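Local coordinates for protein large T antigen (Merkel cell polyomavirus, PDB 3QFQ) that binds the viral replication origin through its origin-binding domain, contacting both bases and phosphates, at residues 34-39 and 78-83. Numbering follows the deposited sequence.
Sequences TVSCFA and LSKHRV. With nucleotides of chain D.
Thr34 and Val35 meet Lys80, His81 and Arg82 in a short, loosely paired antiparallel contact at the DNA-binding edge of the domain, where the start of strand 34-42 runs beside strand 80-82. A single backbone bond joins them, His81 N to Val35 O at 3.0 Å. Thr34 packs across the aliphatic part of Lys80 at about a right angle, and both border OP2 of DC22 of chain D: with OG1 set between the backbone N and carbonyl carbon (chi1 56°), the Thr34 hydroxyl donates to this oxygen, OG1 to OP2 2.7 Å. The Lys80 chain bends at chi3, and its ammonium forms a salt bridge with another DNA phosphate. On the protein side, the Phe38 ring turns its edge to the His81 carbonyl oxygen, with CZ 3.3 Å from His81 O, while Ile86 of helix 83-90 packs against both side chains. The His81 imidazole is held at two corners: NE2 shares a hydrogen bond with Ser79 OG, and ND1 donates to OP1 of DG21 of chain D (2.9 Å). Together the two bonds limit its rotation, and the ring meets the phosphate edge-on. The same phosphate takes the backbone N-H of Arg82 through OP2 (2.8 Å). Extended from CG to NE, the Arg82 side chain reads the guanine edge of DG21 of chain D, NH2 to O6 at 3.1 Å and NE weakly to N7, while N7 of DA20 of chain D lies over one guanidinium face. Such phosphate and guanine recognition is consistent with the A1 and B2 elements of polyomavirus origin-binding domains.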
loop_
_atom_site.group_PDB
_atom_site.type_symbol
_atom_site.label_atom_id
_atom_site.label_comp_id
_atom_site.label_asym_id
_atom_site.label_seq_id
_atom_site.Cartn_x
_atom_site.Cartn_y
_atom_site.Cartn_z
ATOM N N THR B 34 -8.350 28.151 4.289
ATOM C CA THR B 34 -6.962 27.821 3.996
ATOM C C THR B 34 -6.098 29.067 3.875
ATOM O O THR B 34 -5.996 29.670 2.807
ATOM C CB THR B 34 -6.844 27.024 2.699
ATOM O OG1 THR B 34 -7.445 27.768 1.632
ATOM C CG2 THR B 34 -7.548 25.692 2.841
ATOM N N VAL B 35 -5.472 29.438 4.985
ATOM C CA VAL B 35 -4.589 30.589 5.031
ATOM C C VAL B 35 -3.214 30.221 4.486
ATOM O O VAL B 35 -2.869 29.045 4.391
ATOM C CB VAL B 35 -4.447 31.101 6.472
ATOM C CG1 VAL B 35 -3.717 32.433 6.501
ATOM C CG2 VAL B 35 -5.818 31.228 7.113
ATOM N N SER B 36 -2.438 31.240 4.129
ATOM C CA SER B 36 -1.096 31.058 3.587
ATOM C C SER B 36 -0.023 31.392 4.619
ATOM O O SER B 36 1.147 31.056 4.438
ATOM C CB SER B 36 -0.902 31.947 2.357
ATOM O OG SER B 36 -1.832 31.633 1.337
ATOM N N CYS B 37 -0.426 32.062 5.694
ATOM C CA CYS B 37 0.509 32.513 6.719
ATOM C C CYS B 37 0.327 31.745 8.024
ATOM O O CYS B 37 -0.777 31.676 8.565
ATOM C CB CYS B 37 0.332 34.013 6.973
ATOM S SG CYS B 37 0.485 35.061 5.506
ATOM N N PHE B 38 1.418 31.176 8.528
ATOM C CA PHE B 38 1.379 30.398 9.761
ATOM C C PHE B 38 2.500 30.791 10.722
ATOM O O PHE B 38 3.501 31.381 10.323
ATOM C CB PHE B 38 1.459 28.899 9.455
ATOM C CG PHE B 38 0.492 28.441 8.399
ATOM C CD1 PHE B 38 -0.838 28.213 8.708
ATOM C CD2 PHE B 38 0.918 28.231 7.095
ATOM C CE1 PHE B 38 -1.728 27.790 7.736
ATOM C CE2 PHE B 38 0.036 27.808 6.120
ATOM C CZ PHE B 38 -1.290 27.587 6.442
ATOM N N ALA B 39 2.313 30.460 11.995
ATOM C CA ALA B 39 3.333 30.676 13.018
ATOM C C ALA B 39 3.263 29.561 14.061
ATOM O O ALA B 39 2.180 29.052 14.363
ATOM C CB ALA B 39 3.157 32.038 13.671
ATOM N N LEU B 78 3.251 29.438 -0.769
ATOM C CA LEU B 78 2.638 29.899 -2.006
ATOM C C LEU B 78 1.216 29.354 -2.118
ATOM O O LEU B 78 0.279 30.087 -2.436
ATOM C CB LEU B 78 3.477 29.477 -3.215
ATOM C CG LEU B 78 4.777 30.246 -3.483
ATOM C CD1 LEU B 78 4.504 31.738 -3.628
ATOM C CD2 LEU B 78 5.827 29.994 -2.406
ATOM N N SER B 79 1.067 28.062 -1.852
ATOM C CA SER B 79 -0.244 27.421 -1.864
ATOM C C SER B 79 -0.942 27.617 -0.524
ATOM O O SER B 79 -0.292 27.682 0.517
ATOM C CB SER B 79 -0.105 25.930 -2.179
ATOM O OG SER B 79 0.937 25.344 -1.418
ATOM N N LYS B 80 -2.266 27.722 -0.552
ATOM C CA LYS B 80 -3.037 27.881 0.676
ATOM C C LYS B 80 -3.175 26.548 1.408
ATOM O O LYS B 80 -3.235 25.488 0.783
ATOM C CB LYS B 80 -4.409 28.485 0.378
ATOM C CG LYS B 80 -4.351 29.902 -0.168
ATOM C CD LYS B 80 -5.743 30.433 -0.442
ATOM C CE LYS B 80 -6.461 29.571 -1.457
ATOM N NZ LYS B 80 -7.840 30.066 -1.710
ATOM N N HIS B 81 -3.212 26.610 2.736
ATOM C CA HIS B 81 -3.313 25.408 3.557
ATOM C C HIS B 81 -4.121 25.647 4.827
ATOM O O HIS B 81 -4.278 26.785 5.276
ATOM C CB HIS B 81 -1.922 24.889 3.931
ATOM C CG HIS B 81 -1.046 24.598 2.756
ATOM N ND1 HIS B 81 -1.099 23.405 2.061
ATOM C CD2 HIS B 81 -0.087 25.337 2.151
ATOM C CE1 HIS B 81 -0.216 23.428 1.083
ATOM N NE2 HIS B 81 0.414 24.591 1.114
ATOM N N ARG B 82 -4.618 24.557 5.404
ATOM C CA ARG B 82 -5.370 24.607 6.653
ATOM C C ARG B 82 -4.466 24.828 7.859
ATOM O O ARG B 82 -3.311 24.399 7.870
ATOM C CB ARG B 82 -6.156 23.311 6.862
ATOM C CG ARG B 82 -7.528 23.273 6.209
ATOM C CD ARG B 82 -8.444 22.324 6.970
ATOM N NE ARG B 82 -9.705 22.082 6.274
ATOM C CZ ARG B 82 -10.704 21.355 6.763
ATOM N NH1 ARG B 82 -10.604 20.800 7.962
ATOM N NH2 ARG B 82 -11.811 21.187 6.053
ATOM N N VAL B 83 -5.005 25.492 8.876
ATOM C CA VAL B 83 -4.296 25.645 10.135
ATOM C C VAL B 83 -4.069 24.260 10.740
ATOM O O VAL B 83 -2.978 23.950 11.217
ATOM C CB VAL B 83 -5.081 26.530 11.122
ATOM C CG1 VAL B 83 -4.322 26.670 12.432
ATOM C CG2 VAL B 83 -5.358 27.901 10.513
ATOM P P DG D 21 -3.602 21.361 2.871
ATOM O OP1 DG D 21 -2.207 20.874 2.917
ATOM O OP2 DG D 21 -4.107 22.275 3.917
ATOM O "O5'" DG D 21 -3.853 22.076 1.468
ATOM C "C5'" DG D 21 -5.018 22.861 1.270
ATOM C "C4'" DG D 21 -5.799 22.336 0.082
ATOM O "O4'" DG D 21 -6.598 21.197 0.487
ATOM C "C3'" DG D 21 -6.774 23.320 -0.547
ATOM O "O3'" DG D 21 -6.090 24.087 -1.530
ATOM C "C2'" DG D 21 -7.798 22.380 -1.173
ATOM C "C1'" DG D 21 -7.858 21.246 -0.152
ATOM N N9 DG D 21 -8.873 21.428 0.883
ATOM C C8 DG D 21 -8.667 21.800 2.192
ATOM N N7 DG D 21 -9.767 21.875 2.887
ATOM C C5 DG D 21 -10.762 21.530 1.984
ATOM C C6 DG D 21 -12.162 21.435 2.160
ATOM O O6 DG D 21 -12.821 21.645 3.188
ATOM N N1 DG D 21 -12.808 21.053 0.987
ATOM C C2 DG D 21 -12.178 20.795 -0.209
ATOM N N2 DG D 21 -12.967 20.437 -1.237
ATOM N N3 DG D 21 -10.867 20.880 -0.389
ATOM C C4 DG D 21 -10.228 21.252 0.746
ATOM P P DA D 20 -4.231 16.557 7.259
ATOM O OP1 DA D 20 -2.781 16.271 7.294
ATOM O OP2 DA D 20 -4.864 17.250 8.398
ATOM O "O5'" DA D 20 -4.585 17.406 5.953
ATOM C "C5'" DA D 20 -4.350 16.948 4.628
ATOM C "C4'" DA D 20 -5.023 17.903 3.656
ATOM O "O4'" DA D 20 -6.450 17.645 3.600
ATOM C "C3'" DA D 20 -4.885 19.382 4.003
ATOM O "O3'" DA D 20 -4.570 20.082 2.819
ATOM C "C2'" DA D 20 -6.274 19.773 4.499
ATOM C "C1'" DA D 20 -7.137 18.879 3.622
ATOM N N9 DA D 20 -8.483 18.656 4.141
ATOM C C8 DA D 20 -8.864 18.650 5.453
ATOM N N7 DA D 20 -10.144 18.421 5.627
ATOM C C5 DA D 20 -10.636 18.266 4.339
ATOM C C6 DA D 20 -11.928 18.001 3.838
ATOM N N6 DA D 20 -13.001 17.840 4.619
ATOM N N1 DA D 20 -12.075 17.907 2.500
ATOM C C2 DA D 20 -11.000 18.068 1.719
ATOM N N3 DA D 20 -9.742 18.320 2.075
ATOM C C4 DA D 20 -9.624 18.408 3.409
ATOM P P DC D 22 -6.518 25.611 -1.812
ATOM O OP1 DC D 22 -5.621 26.147 -2.859
ATOM O OP2 DC D 22 -6.605 26.309 -0.512
ATOM O "O5'" DC D 22 -8.004 25.481 -2.403
ATOM C "C5'" DC D 22 -8.217 24.954 -3.716
ATOM C "C4'" DC D 22 -9.689 24.709 -4.021
ATOM O "O4'" DC D 22 -10.211 23.675 -3.148
ATOM C "C3'" DC D 22 -10.637 25.874 -3.778
ATOM O "O3'" DC D 22 -10.628 26.795 -4.851
ATOM C "C2'" DC D 22 -11.973 25.148 -3.694
ATOM C "C1'" DC D 22 -11.569 23.956 -2.839
ATOM N N1 DC D 22 -11.716 24.241 -1.382
ATOM C C2 DC D 22 -13.000 24.265 -0.830
ATOM O O2 DC D 22 -13.970 24.043 -1.562
ATOM N N3 DC D 22 -13.145 24.528 0.491
ATOM C C4 DC D 22 -12.073 24.762 1.248
ATOM N N4 DC D 22 -12.270 25.015 2.545
ATOM C C5 DC D 22 -10.753 24.746 0.703
ATOM C C6 DC D 22 -10.621 24.485 -0.603
#